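Local structure of ribosomal RNA methyltransferase, putative (Plasmodium falciparum, 2PLW) at residues T133-T137 / Y150-M154; F171-T177 / Y190-F196; K106-I110 / Y143-T149; K22-D28 / K48-I54. The protein binds S-adenosylmethionine through its FtsJ-like domain and probably methylates a ribose 2'-hydroxyl of a uridine in ribosomal RNA. All blocks are in the same frame, centred on the assembly; numbering follows the deposited sequence.

Contact 1: T133-T137 / Y150-M154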
loop_
_atom_site.group_PDB
_atom_site.type_symbol
_atom_site.label_atom_id
_atom_site.label_comp_id
_atom_site.label_asym_id
_atom_site.label_seq_id
_atom_site.Cartn_x
_atom_site.Cartn_y
_atom_site.Cartn_z
ATOM N N THR A 133 6.089 8.394 0.554
ATOM C CA THR A 133 6.563 7.026 0.369
ATOM C C THR A 133 7.367 6.548 1.593
ATOM O O THR A 133 7.231 5.421 2.050
ATOM C CB THR A 133 7.387 6.918 -0.923
ATOM O OG1 THR A 133 6.516 7.206 -2.028
ATOM C CG2 THR A 133 7.927 5.502 -1.075
ATOM N N LEU A 134 8.198 7.437 2.120
ATOM C CA LEU A 134 8.960 7.121 3.318
ATOM C C LEU A 134 8.018 6.902 4.514
ATOM O O LEU A 134 8.237 5.965 5.262
ATOM C CB LEU A 134 10.013 8.206 3.601
ATOM C CG LEU A 134 11.198 8.166 2.632
ATOM C CD1 LEU A 134 12.047 9.438 2.765
ATOM C CD2 LEU A 134 12.042 6.907 2.891
ATOM N N SER A 135 6.982 7.738 4.679
ATOM C CA SER A 135 6.016 7.591 5.780
ATOM C C SER A 135 5.304 6.250 5.702
ATOM O O SER A 135 5.211 5.525 6.700
ATOM C CB SER A 135 4.978 8.735 5.808
ATOM O OG SER A 135 5.632 9.948 6.149
ATOM N N ILE A 136 4.843 5.910 4.498
ATOM C CA ILE A 136 4.128 4.660 4.305
ATOM C C ILE A 136 5.081 3.488 4.517
ATOM O O ILE A 136 4.710 2.505 5.144
ATOM C CB ILE A 136 3.475 4.590 2.906
ATOM C CG1 ILE A 136 2.339 5.616 2.806
ATOM C CG2 ILE A 136 2.874 3.198 2.687
ATOM C CD1 ILE A 136 1.904 5.877 1.369
ATOM N N THR A 137 6.318 3.597 4.023
ATOM C CA THR A 137 7.337 2.544 4.233
ATOM C C THR A 137 7.666 2.299 5.728
ATOM O O THR A 137 7.735 1.169 6.184
ATOM C CB THR A 137 8.596 2.871 3.412
ATOM O OG1 THR A 137 8.216 2.969 2.026
ATOM C CG2 THR A 137 9.723 1.809 3.614
ATOM N N TYR A 150 4.929 -5.872 -0.574
ATOM C CA TYR A 150 4.630 -4.456 -0.376
ATOM C C TYR A 150 4.712 -3.795 -1.720
ATOM O O TYR A 150 5.743 -3.925 -2.391
ATOM C CB TYR A 150 5.688 -3.876 0.545
ATOM C CG TYR A 150 5.690 -2.364 0.678
ATOM C CD1 TYR A 150 4.501 -1.668 0.961
ATOM C CD2 TYR A 150 6.894 -1.656 0.661
ATOM C CE1 TYR A 150 4.498 -0.257 1.154
ATOM C CE2 TYR A 150 6.908 -0.250 0.852
ATOM C CZ TYR A 150 5.715 0.429 1.105
ATOM O OH TYR A 150 5.707 1.800 1.290
ATOM N N ILE A 151 3.642 -3.108 -2.113
ATOM C CA ILE A 151 3.620 -2.353 -3.377
ATOM C C ILE A 151 3.220 -0.919 -3.096
ATOM O O ILE A 151 2.215 -0.652 -2.451
ATOM C CB ILE A 151 2.678 -3.005 -4.418
ATOM C CG1 ILE A 151 3.110 -4.453 -4.617
ATOM C CG2 ILE A 151 2.776 -2.212 -5.718
ATOM C CD1 ILE A 151 2.266 -5.215 -5.620
ATOM N N VAL A 152 4.043 0.029 -3.535
ATOM C CA VAL A 152 3.764 1.425 -3.200
ATOM C C VAL A 152 3.953 2.311 -4.424
ATOM O O VAL A 152 4.952 2.195 -5.145
ATOM C CB VAL A 152 4.630 1.905 -2.003
ATOM C CG1 VAL A 152 6.132 1.731 -2.277
ATOM C CG2 VAL A 152 4.285 3.350 -1.598
ATOM N N LYS A 153 2.977 3.183 -4.645
ATOM C CA LYS A 153 3.068 4.147 -5.749
ATOM C C LYS A 153 3.907 5.375 -5.377
ATOM O O LYS A 153 3.913 5.814 -4.230
ATOM C CB LYS A 153 1.661 4.569 -6.192
ATOM C CG LYS A 153 1.629 5.377 -7.491
ATOM C CD LYS A 153 0.192 5.672 -7.924
ATOM C CE LYS A 153 -0.614 6.539 -6.999
ATOM N NZ LYS A 153 -2.030 6.642 -7.481
ATOM N N MET A 154 4.607 5.934 -6.362
ATOM C CA MET A 154 5.221 7.250 -6.157
ATOM C C MET A 154 5.394 7.943 -7.495
ATOM O O MET A 154 5.346 7.271 -8.552
ATOM C CB MET A 154 6.575 7.135 -5.462
ATOM C CG MET A 154 7.692 6.559 -6.339
ATOM S SD MET A 154 9.324 6.659 -5.553
ATOM C CE MET A 154 9.427 8.411 -5.154
#
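The ring of Y150 meets helix segment 133-137 with its edge. I136 CG2 and T137 OG1 both lie there, near the ring plane, with I136 CG2 4.1 Å from Y150 CE1. The ring stands out from the strand because CG is anti to the backbone N (chi1 170°). Its hydroxyl therefore reaches the helix, where Y150 OH donates to T137 OG1 at 2.9 Å. T137 OG1 in turn donates to T133 O at 2.6 Å. That carbonyl also takes the helical bond from T137 N, and the two donors come from opposite faces of its plane. The contact lays helix 122-143 on strand 148-155 of the Rossmann-like methyltransferase sheet. The two segments run nearly antiparallel, at 163°. Toward the C-terminal end of the strand segment, T133 OG1 sits 3.4 Å from M154 CB, while its hydrogen bond goes to S129 O. T133 CG2 touches V152 CG2 at 4.3 Å. K153 starts away from the helix, and its side chain lies about 4 Å from bound S-adenosylmethionine (nearest atoms). It is the predicted proton acceptor and forms a salt bridge with D113.

Contact 2: F171-T177 / Y190-F196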
loop_
_atom_site.group_PDB
_atom_site.type_symbol
_atom_site.label_atom_id
_atom_site.label_comp_id
_atom_site.label_asym_id
_atom_site.label_seq_id
_atom_site.Cartn_x
_atom_site.Cartn_y
_atom_site.Cartn_z
ATOM N N PHE A 171 13.699 -6.381 1.661
ATOM C CA PHE A 171 12.995 -7.379 0.862
ATOM C C PHE A 171 13.972 -8.174 0.012
ATOM O O PHE A 171 14.992 -7.650 -0.448
ATOM C CB PHE A 171 11.991 -6.716 -0.082
ATOM C CG PHE A 171 10.811 -6.133 0.608
ATOM C CD1 PHE A 171 9.645 -6.876 0.779
ATOM C CD2 PHE A 171 10.870 -4.824 1.117
ATOM C CE1 PHE A 171 8.553 -6.334 1.421
ATOM C CE2 PHE A 171 9.773 -4.258 1.770
ATOM C CZ PHE A 171 8.595 -5.017 1.927
ATOM N N GLN A 172 13.619 -9.425 -0.258
ATOM C CA GLN A 172 14.455 -10.209 -1.144
ATOM C C GLN A 172 14.611 -9.551 -2.506
ATOM O O GLN A 172 15.733 -9.486 -3.021
ATOM C CB GLN A 172 13.899 -11.606 -1.303
ATOM C CG GLN A 172 14.828 -12.491 -2.131
ATOM C CD GLN A 172 14.124 -13.734 -2.559
ATOM O OE1 GLN A 172 13.062 -14.042 -2.047
ATOM N NE2 GLN A 172 14.682 -14.444 -3.552
ATOM N N LEU A 173 13.501 -9.085 -3.093
ATOM C CA LEU A 173 13.536 -8.460 -4.426
ATOM C C LEU A 173 12.669 -7.218 -4.480
ATOM O O LEU A 173 11.594 -7.181 -3.889
ATOM C CB LEU A 173 13.071 -9.395 -5.553
ATOM C CG LEU A 173 13.081 -10.923 -5.682
ATOM C CD1 LEU A 173 11.751 -11.495 -5.240
ATOM C CD2 LEU A 173 13.313 -11.283 -7.158
ATOM N N VAL A 174 13.107 -6.233 -5.257
ATOM C CA VAL A 174 12.332 -5.023 -5.477
ATOM C C VAL A 174 12.384 -4.644 -6.945
ATOM O O VAL A 174 13.477 -4.540 -7.517
ATOM C CB VAL A 174 12.863 -3.829 -4.631
ATOM C CG1 VAL A 174 12.007 -2.591 -4.881
ATOM C CG2 VAL A 174 12.846 -4.178 -3.134
ATOM N N HIS A 175 11.206 -4.439 -7.528
ATOM C CA HIS A 175 11.050 -4.145 -8.965
ATOM C C HIS A 175 10.405 -2.784 -9.136
ATOM O O HIS A 175 9.534 -2.401 -8.359
ATOM C CB HIS A 175 10.180 -5.206 -9.658
ATOM C CG HIS A 175 10.580 -6.617 -9.357
ATOM N ND1 HIS A 175 10.122 -7.308 -8.252
ATOM C CD2 HIS A 175 11.404 -7.469 -10.016
ATOM C CE1 HIS A 175 10.643 -8.523 -8.246
ATOM N NE2 HIS A 175 11.425 -8.647 -9.305
ATOM N N THR A 176 10.846 -2.028 -10.137
ATOM C CA THR A 176 10.122 -0.833 -10.529
ATOM C C THR A 176 9.269 -1.178 -11.756
ATOM O O THR A 176 9.765 -1.785 -12.726
ATOM C CB THR A 176 11.077 0.332 -10.849
ATOM O OG1 THR A 176 12.043 0.461 -9.803
ATOM C CG2 THR A 176 10.301 1.627 -10.933
ATOM N N THR A 177 7.989 -0.818 -11.710
ATOM C CA THR A 177 7.103 -1.045 -12.849
ATOM C C THR A 177 7.337 0.049 -13.898
ATOM O O THR A 177 8.018 1.028 -13.627
ATOM C CB THR A 177 5.630 -1.028 -12.415
ATOM O OG1 THR A 177 5.268 0.302 -12.029
ATOM C CG2 THR A 177 5.421 -1.957 -11.239
ATOM N N TYR A 190 5.134 2.047 -9.618
ATOM C CA TYR A 190 4.998 1.305 -8.370
ATOM C C TYR A 190 6.314 0.618 -8.061
ATOM O O TYR A 190 6.959 0.088 -8.962
ATOM C CB TYR A 190 3.866 0.276 -8.453
ATOM C CG TYR A 190 2.492 0.881 -8.591
ATOM C CD1 TYR A 190 1.740 1.235 -7.457
ATOM C CD2 TYR A 190 1.931 1.100 -9.855
ATOM C CE1 TYR A 190 0.470 1.772 -7.570
ATOM C CE2 TYR A 190 0.650 1.649 -9.983
ATOM C CZ TYR A 190 -0.066 1.990 -8.840
ATOM O OH TYR A 190 -1.326 2.535 -9.003
ATOM N N LEU A 191 6.709 0.630 -6.782
ATOM C CA LEU A 191 7.813 -0.192 -6.311
ATOM C C LEU A 191 7.177 -1.477 -5.768
ATOM O O LEU A 191 6.360 -1.421 -4.864
ATOM C CB LEU A 191 8.624 0.519 -5.235
ATOM C CG LEU A 191 9.280 1.838 -5.685
ATOM C CD1 LEU A 191 9.612 2.751 -4.470
ATOM C CD2 LEU A 191 10.520 1.572 -6.525
ATOM N N VAL A 192 7.499 -2.592 -6.405
ATOM C CA VAL A 192 6.960 -3.908 -6.054
ATOM C C VAL A 192 7.996 -4.683 -5.265
ATOM O O VAL A 192 9.072 -5.021 -5.785
ATOM C CB VAL A 192 6.556 -4.693 -7.340
ATOM C CG1 VAL A 192 5.975 -6.049 -6.953
ATOM C CG2 VAL A 192 5.553 -3.904 -8.109
ATOM N N CYS A 193 7.683 -4.989 -4.000
ATOM C CA CYS A 193 8.660 -5.558 -3.112
ATOM C C CYS A 193 8.172 -6.913 -2.646
ATOM O O CYS A 193 7.085 -7.024 -2.080
ATOM C CB CYS A 193 8.826 -4.653 -1.877
ATOM S SG CYS A 193 9.148 -2.919 -2.302
ATOM N N LYS A 194 9.004 -7.925 -2.876
ATOM C CA LYS A 194 8.664 -9.297 -2.583
ATOM C C LYS A 194 9.562 -9.927 -1.550
ATOM O O LYS A 194 10.794 -9.804 -1.595
ATOM C CB LYS A 194 8.677 -10.104 -3.888
ATOM C CG LYS A 194 7.832 -9.466 -5.001
ATOM C CD LYS A 194 6.352 -9.869 -4.954
ATOM C CE LYS A 194 6.090 -11.255 -5.551
ATOM N NZ LYS A 194 5.975 -11.297 -7.054
ATOM N N ASN A 195 8.909 -10.610 -0.603
ATOM C CA ASN A 195 9.519 -11.438 0.412
ATOM C C ASN A 195 10.257 -10.581 1.443
ATOM O O ASN A 195 11.480 -10.496 1.474
ATOM C CB ASN A 195 10.375 -12.575 -0.223
ATOM C CG ASN A 195 10.817 -13.607 0.790
ATOM O OD1 ASN A 195 10.217 -13.753 1.848
ATOM N ND2 ASN A 195 11.874 -14.351 0.451
ATOM N N PHE A 196 9.446 -9.969 2.319
ATOM C CA PHE A 196 10.014 -9.205 3.419
ATOM C C PHE A 196 10.906 -10.088 4.278
ATOM O O PHE A 196 10.459 -11.114 4.802
ATOM C CB PHE A 196 8.896 -8.636 4.290
ATOM C CG PHE A 196 9.412 -7.741 5.418
ATOM C CD1 PHE A 196 9.973 -6.503 5.113
ATOM C CD2 PHE A 196 9.346 -8.143 6.758
ATOM C CE1 PHE A 196 10.450 -5.652 6.143
ATOM C CE2 PHE A 196 9.825 -7.327 7.785
ATOM C CZ PHE A 196 10.375 -6.075 7.476
#
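H175 N donates to V192 O at 2.8 Å, and V192 N returns a bond of the same length to H175 O. This pair is the regular centre of the contact. At one end, T177 OG1 accepts from Y190 N at 3.0 Å. Its chi1 of 69° sets the hydroxyl between the backbone N and the carbonyl carbon, facing that N-H. T177 N also donates to Y190 O. The segments form the antiparallel hairpin of strands 171-176 and 188-196, at the edge of the sheet. At the other end Q172 and L173 both face K194, a classic beta bulge. Beside it the side chains of Q172 and N195 join: N195 ND2 donates to Q172 OE1 at 2.8 Å, almost straight at the hydrogen. The donor lies 29° off the carbonyl plane of Q172. F171 is sandwiched between two residues of the partner strand. C193 CB lies over the ring centre, 3.4 Å from the centroid, as a CH-pi contact, and C193 SG adds a sulfur-aromatic contact over the same face. The opposite face takes the edge of F196 in a T-shaped pair, centroids 5.3 Å apart and planes at 67°. V174 CG1 touches C193 SG at 3.9 Å. Helix 160-168 packs on V174 and L191, while the hydroxyl of Y190 bonds to D113.

Contact 3: K106-I110 / Y143-T149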
loop_
_atom_site.group_PDB
_atom_site.type_symbol
_atom_site.label_atom_id
_atom_site.label_comp_id
_atom_site.label_asym_id
_atom_site.label_seq_id
_atom_site.Cartn_x
_atom_site.Cartn_y
_atom_site.Cartn_z
ATOM N N LYS A 106 0.496 -10.122 11.842
ATOM C CA LYS A 106 0.975 -9.107 10.920
ATOM C C LYS A 106 0.292 -9.278 9.550
ATOM O O LYS A 106 -0.563 -10.139 9.377
ATOM C CB LYS A 106 2.506 -9.088 10.858
ATOM C CG LYS A 106 3.125 -8.511 12.152
ATOM C CD LYS A 106 4.564 -8.155 11.956
ATOM C CE LYS A 106 5.208 -7.701 13.234
ATOM N NZ LYS A 106 6.590 -7.310 13.006
ATOM N N ILE A 107 0.614 -8.388 8.626
ATOM C CA ILE A 107 -0.145 -8.202 7.417
ATOM C C ILE A 107 0.674 -8.781 6.262
ATOM O O ILE A 107 1.815 -8.433 6.106
ATOM C CB ILE A 107 -0.387 -6.675 7.177
ATOM C CG1 ILE A 107 -1.148 -6.072 8.369
ATOM C CG2 ILE A 107 -1.172 -6.433 5.886
ATOM C CD1 ILE A 107 -1.482 -4.638 8.189
ATOM N N ASP A 108 0.088 -9.656 5.459
ATOM C CA ASP A 108 0.838 -10.318 4.396
ATOM C C ASP A 108 1.107 -9.513 3.132
ATOM O O ASP A 108 2.129 -9.725 2.459
ATOM C CB ASP A 108 0.131 -11.616 4.024
ATOM C CG ASP A 108 -0.022 -12.527 5.203
ATOM O OD1 ASP A 108 1.000 -13.061 5.650
ATOM O OD2 ASP A 108 -1.149 -12.657 5.731
ATOM N N ILE A 109 0.169 -8.638 2.787
ATOM C CA ILE A 109 0.255 -7.845 1.583
ATOM C C ILE A 109 -0.147 -6.434 1.930
ATOM O O ILE A 109 -1.257 -6.200 2.445
ATOM C CB ILE A 109 -0.674 -8.389 0.460
ATOM C CG1 ILE A 109 -0.379 -9.863 0.183
ATOM C CG2 ILE A 109 -0.530 -7.540 -0.786
ATOM C CD1 ILE A 109 -1.503 -10.585 -0.624
ATOM N N ILE A 110 0.777 -5.510 1.714
ATOM C CA ILE A 110 0.474 -4.108 1.956
ATOM C C ILE A 110 0.613 -3.374 0.632
ATOM O O ILE A 110 1.676 -3.373 0.028
ATOM C CB ILE A 110 1.377 -3.509 3.048
ATOM C CG1 ILE A 110 1.087 -4.173 4.401
ATOM C CG2 ILE A 110 1.137 -1.987 3.167
ATOM C CD1 ILE A 110 2.090 -3.720 5.511
ATOM N N TYR A 143 4.206 -3.389 10.350
ATOM C CA TYR A 143 3.018 -4.265 10.215
ATOM C C TYR A 143 3.163 -5.419 9.234
ATOM O O TYR A 143 2.349 -6.325 9.259
ATOM C CB TYR A 143 1.751 -3.441 9.894
ATOM C CG TYR A 143 1.316 -2.663 11.123
ATOM C CD1 TYR A 143 0.583 -3.291 12.117
ATOM C CD2 TYR A 143 1.682 -1.328 11.285
ATOM C CE1 TYR A 143 0.211 -2.605 13.289
ATOM C CE2 TYR A 143 1.314 -0.614 12.473
ATOM C CZ TYR A 143 0.581 -1.274 13.444
ATOM O OH TYR A 143 0.194 -0.637 14.624
ATOM N N ILE A 144 4.202 -5.391 8.414
ATOM C CA ILE A 144 4.358 -6.402 7.376
ATOM C C ILE A 144 4.848 -7.721 7.992
ATOM O O ILE A 144 5.727 -7.724 8.861
ATOM C CB ILE A 144 5.313 -5.945 6.238
ATOM C CG1 ILE A 144 5.180 -6.872 5.021
ATOM C CG2 ILE A 144 6.757 -5.854 6.695
ATOM C CD1 ILE A 144 4.035 -6.578 4.200
ATOM N N ASN A 145 4.259 -8.818 7.527
ATOM C CA ASN A 145 4.672 -10.164 7.908
ATOM C C ASN A 145 5.949 -10.557 7.181
ATOM O O ASN A 145 6.199 -10.109 6.065
ATOM C CB ASN A 145 3.594 -11.150 7.500
ATOM C CG ASN A 145 3.494 -12.324 8.422
ATOM O OD1 ASN A 145 4.277 -12.492 9.361
ATOM N ND2 ASN A 145 2.521 -13.183 8.145
ATOM N N ILE A 146 6.771 -11.368 7.827
ATOM C CA ILE A 146 7.935 -11.953 7.164
ATOM C C ILE A 146 7.413 -12.687 5.952
ATOM O O ILE A 146 6.384 -13.369 6.011
ATOM C CB ILE A 146 8.668 -12.930 8.098
ATOM C CG1 ILE A 146 9.308 -12.181 9.278
ATOM C CG2 ILE A 146 9.706 -13.763 7.317
ATOM C CD1 ILE A 146 10.349 -11.182 8.893
ATOM N N GLY A 147 8.063 -12.453 4.823
ATOM C CA GLY A 147 7.633 -13.106 3.580
ATOM C C GLY A 147 6.607 -12.280 2.830
ATOM O O GLY A 147 6.187 -12.644 1.732
ATOM N N GLY A 148 6.202 -11.145 3.424
ATOM C CA GLY A 148 5.136 -10.339 2.879
ATOM C C GLY A 148 5.536 -9.525 1.633
ATOM O O GLY A 148 6.740 -9.344 1.346
ATOM N N THR A 149 4.501 -9.084 0.918
ATOM C CA THR A 149 4.605 -8.250 -0.305
ATOM C C THR A 149 4.190 -6.813 -0.013
ATOM O O THR A 149 3.215 -6.559 0.678
ATOM C CB THR A 149 3.706 -8.830 -1.447
ATOM O OG1 THR A 149 4.173 -10.137 -1.792
ATOM C CG2 THR A 149 3.706 -7.957 -2.709
HETATM O O HOH W 1 7.157 -6.272 10.598
HETATM O O HOH W 2 7.372 -9.445 10.511
HETATM O O HOH W 3 3.503 -12.998 4.312
#
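Parallel pairing of strand 107-112 with the chain that leaves helix 122-143 defines this contact, and a type II turn from N145 to G148 interrupts it. Before the turn, I107 N donates to Y143 O at 2.8 Å, and N145 N donates to I107 O from well above the carbonyl plane. After it, T149 N bonds to D108 O and I110 N to T149 O. The turn is closed by G148 N to N145 O. D108 and N145 lie side by side. N145 ND2 meets D108 OD1 at 2.9 Å, on the syn side and 33° out of the carboxylate plane. A water also donates to D108 OD1, and D108 OD2 accepts from I25 N, which ties the carboxylate to strand 24-29 of the same Rossmann-like sheet. G148 CA comes within 3.1 Å of D108 O. On the buried side, I110 CD1 touches I144 CD1 at 3.7 Å. I144 CG1 is anti to the backbone N (chi1 -166°), which brings that methyl also to within 3.5 Å of I107 O. K106 runs extended, with CD 3.3 Å from I144 O. Two waters lie between K106 NZ and I144 O, one only weakly bound to the amine.

Contact 4: K22-D28 / K48-I54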
loop_
_atom_site.group_PDB
_atom_site.type_symbol
_atom_site.label_atom_id
_atom_site.label_comp_id
_atom_site.label_asym_id
_atom_site.label_seq_id
_atom_site.Cartn_x
_atom_site.Cartn_y
_atom_site.Cartn_z
ATOM N N LYS A 22 -4.848 -16.946 -1.430
ATOM C CA LYS A 22 -5.686 -17.379 -0.319
ATOM C C LYS A 22 -4.983 -17.240 1.035
ATOM O O LYS A 22 -3.763 -17.293 1.110
ATOM C CB LYS A 22 -6.146 -18.832 -0.536
ATOM C CG LYS A 22 -5.035 -19.858 -0.476
ATOM C CD LYS A 22 -5.606 -21.280 -0.561
ATOM C CE LYS A 22 -4.533 -22.340 -0.336
ATOM N NZ LYS A 22 -3.447 -22.394 -1.385
ATOM N N ASN A 23 -5.774 -17.070 2.089
ATOM C CA ASN A 23 -5.285 -17.059 3.473
ATOM C C ASN A 23 -4.240 -15.969 3.719
ATOM O O ASN A 23 -3.234 -16.192 4.404
ATOM C CB ASN A 23 -4.745 -18.445 3.901
ATOM C CG ASN A 23 -4.638 -18.587 5.419
ATOM O OD1 ASN A 23 -5.246 -17.823 6.164
ATOM N ND2 ASN A 23 -3.851 -19.559 5.875
ATOM N N LYS A 24 -4.486 -14.800 3.141
ATOM C CA LYS A 24 -3.618 -13.644 3.379
ATOM C C LYS A 24 -4.398 -12.512 4.006
ATOM O O LYS A 24 -5.584 -12.310 3.689
ATOM C CB LYS A 24 -3.002 -13.125 2.079
ATOM C CG LYS A 24 -2.172 -14.171 1.282
ATOM C CD LYS A 24 -0.871 -14.499 1.995
ATOM C CE LYS A 24 -0.138 -15.667 1.334
ATOM N NZ LYS A 24 1.059 -16.044 2.143
ATOM N N ILE A 25 -3.710 -11.769 4.870
ATOM C CA ILE A 25 -4.271 -10.516 5.370
ATOM C C ILE A 25 -3.725 -9.424 4.437
ATOM O O ILE A 25 -2.521 -9.317 4.229
ATOM C CB ILE A 25 -3.875 -10.265 6.825
ATOM C CG1 ILE A 25 -4.470 -11.362 7.728
ATOM C CG2 ILE A 25 -4.355 -8.890 7.267
ATOM C CD1 ILE A 25 -4.158 -11.161 9.240
ATOM N N ILE A 26 -4.623 -8.602 3.918
ATOM C CA ILE A 26 -4.292 -7.607 2.881
ATOM C C ILE A 26 -4.727 -6.205 3.311
ATOM O O ILE A 26 -5.876 -5.977 3.696
ATOM C CB ILE A 26 -4.971 -7.972 1.548
ATOM C CG1 ILE A 26 -4.582 -9.394 1.133
ATOM C CG2 ILE A 26 -4.539 -7.015 0.424
ATOM C CD1 ILE A 26 -5.624 -10.033 0.241
ATOM N N LEU A 27 -3.788 -5.266 3.239
ATOM C CA LEU A 27 -4.059 -3.865 3.564
ATOM C C LEU A 27 -3.901 -2.999 2.329
ATOM O O LEU A 27 -2.900 -3.072 1.636
ATOM C CB LEU A 27 -3.094 -3.383 4.646
ATOM C CG LEU A 27 -3.169 -1.892 5.011
ATOM C CD1 LEU A 27 -4.515 -1.531 5.582
ATOM C CD2 LEU A 27 -2.074 -1.536 6.004
ATOM N N ASP A 28 -4.882 -2.131 2.109
ATOM C CA ASP A 28 -4.956 -1.293 0.932
ATOM C C ASP A 28 -4.912 0.141 1.427
ATOM O O ASP A 28 -5.898 0.621 1.998
ATOM C CB ASP A 28 -6.280 -1.582 0.224
ATOM C CG ASP A 28 -6.513 -0.708 -0.985
ATOM O OD1 ASP A 28 -5.539 -0.267 -1.614
ATOM O OD2 ASP A 28 -7.704 -0.441 -1.295
ATOM N N LYS A 48 -10.268 -17.572 2.036
ATOM C CA LYS A 48 -10.331 -16.941 3.342
ATOM C C LYS A 48 -9.279 -15.828 3.308
ATOM O O LYS A 48 -8.116 -16.094 2.977
ATOM C CB LYS A 48 -10.002 -17.980 4.406
ATOM C CG LYS A 48 -9.712 -17.395 5.755
ATOM C CD LYS A 48 -9.418 -18.476 6.774
ATOM C CE LYS A 48 -9.027 -17.831 8.110
ATOM N NZ LYS A 48 -7.636 -17.267 7.993
ATOM N N ASN A 49 -9.689 -14.597 3.636
ATOM C CA ASN A 49 -8.768 -13.455 3.700
ATOM C C ASN A 49 -9.311 -12.455 4.696
ATOM O O ASN A 49 -10.470 -12.556 5.078
ATOM C CB ASN A 49 -8.690 -12.752 2.330
ATOM C CG ASN A 49 -8.019 -13.599 1.252
ATOM O OD1 ASN A 49 -8.709 -14.268 0.472
ATOM N ND2 ASN A 49 -6.678 -13.564 1.184
ATOM N N LYS A 50 -8.478 -11.503 5.127
ATOM C CA LYS A 50 -8.954 -10.269 5.755
ATOM C C LYS A 50 -8.498 -9.149 4.837
ATOM O O LYS A 50 -7.323 -9.084 4.478
ATOM C CB LYS A 50 -8.319 -10.038 7.116
ATOM C CG LYS A 50 -9.038 -10.655 8.269
ATOM C CD LYS A 50 -8.276 -10.403 9.573
ATOM C CE LYS A 50 -9.088 -10.903 10.774
ATOM N NZ LYS A 50 -9.637 -12.291 10.644
ATOM N N ILE A 51 -9.438 -8.311 4.433
ATOM C CA ILE A 51 -9.152 -7.163 3.576
ATOM C C ILE A 51 -9.399 -5.881 4.384
ATOM O O ILE A 51 -10.493 -5.678 4.903
ATOM C CB ILE A 51 -10.012 -7.205 2.299
ATOM C CG1 ILE A 51 -9.802 -8.541 1.575
ATOM C CG2 ILE A 51 -9.648 -6.064 1.362
ATOM C CD1 ILE A 51 -10.950 -8.883 0.661
ATOM N N ILE A 52 -8.368 -5.047 4.501
ATOM C CA ILE A 52 -8.435 -3.798 5.276
ATOM C C ILE A 52 -8.088 -2.628 4.353
ATOM O O ILE A 52 -7.126 -2.688 3.599
ATOM C CB ILE A 52 -7.468 -3.808 6.503
ATOM C CG1 ILE A 52 -7.666 -5.075 7.352
ATOM C CG2 ILE A 52 -7.664 -2.539 7.347
ATOM C CD1 ILE A 52 -6.469 -5.437 8.182
ATOM N N GLY A 53 -8.873 -1.561 4.443
ATOM C CA GLY A 53 -8.627 -0.346 3.666
ATOM C C GLY A 53 -8.349 0.794 4.608
ATOM O O GLY A 53 -9.051 0.942 5.624
ATOM N N ILE A 54 -7.382 1.636 4.248
ATOM C CA ILE A 54 -7.109 2.833 5.047
ATOM C C ILE A 54 -7.138 4.026 4.116
ATOM O O ILE A 54 -6.509 3.988 3.072
ATOM C CB ILE A 54 -5.737 2.775 5.750
ATOM C CG1 ILE A 54 -5.781 1.765 6.905
ATOM C CG2 ILE A 54 -5.422 4.178 6.397
ATOM C CD1 ILE A 54 -4.428 1.550 7.573
#
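K48 meets N23 twice. K48 O accepts from N23 N at 2.7 Å, in a bond bent to 132° at the hydrogen, and K48 NZ donates to N23 OD1 at 3.1 Å. The two side chains run alongside each other. N49 folds its amide back to the neighbouring strand. N49 ND2 reaches K24 O at 3.0 Å, in the carbonyl plane and on a lone pair, and it also bonds to K21 O. K24 O takes a second, weak bond from K50 N. From K50 on the parallel ladder is regular: K50 O accepts from I26 N, I52 N donates to I26 O, and I52 O accepts from D28 N. K50 CB rests beside I25, 4.1 Å from its CG1. I52 CG2 and I54 CD1 both touch L27 CD1, each at 3.7 Å. With CG anti to the backbone N (chi1 175°), L27 brings its CD1 to both isoleucines of the partner strand. I54 N donates to D28 O at 2.9 Å. The strands belong to the beta-alpha-beta unit around helix 35-43, close to bound S-adenosylmethionine. That helix covers I26, D28 and I51. Helix 93-102 covers I25, K50, I52 and I54, and strands 107-112 and 66-69 flank the pair.

In the fold
All four contacts use the same mixed sheet. Contact 1 packs a helix across it, while the others are mainly strand pairings. Contact 1 is fully buried and rests mostly on side chains, with a single hydrogen bond between its segments. Contact 3 is also largely buried, though its turn and K106 meet solvent. It shares strand 148-155 with contact 1, and I151 N to I110 O probably bonds the two. Contacts 2 and 4 are only partly buried; with contact 3 their centres lie about 11 to 12 Å from the chain centre, against 6 Å for contact 1. Contact 2 is antiparallel, with an F171-F196 aromatic pair at one end; contact 4 is parallel, with isoleucines inside and lysines and asparagines at its outer end. Contact 3 touches both.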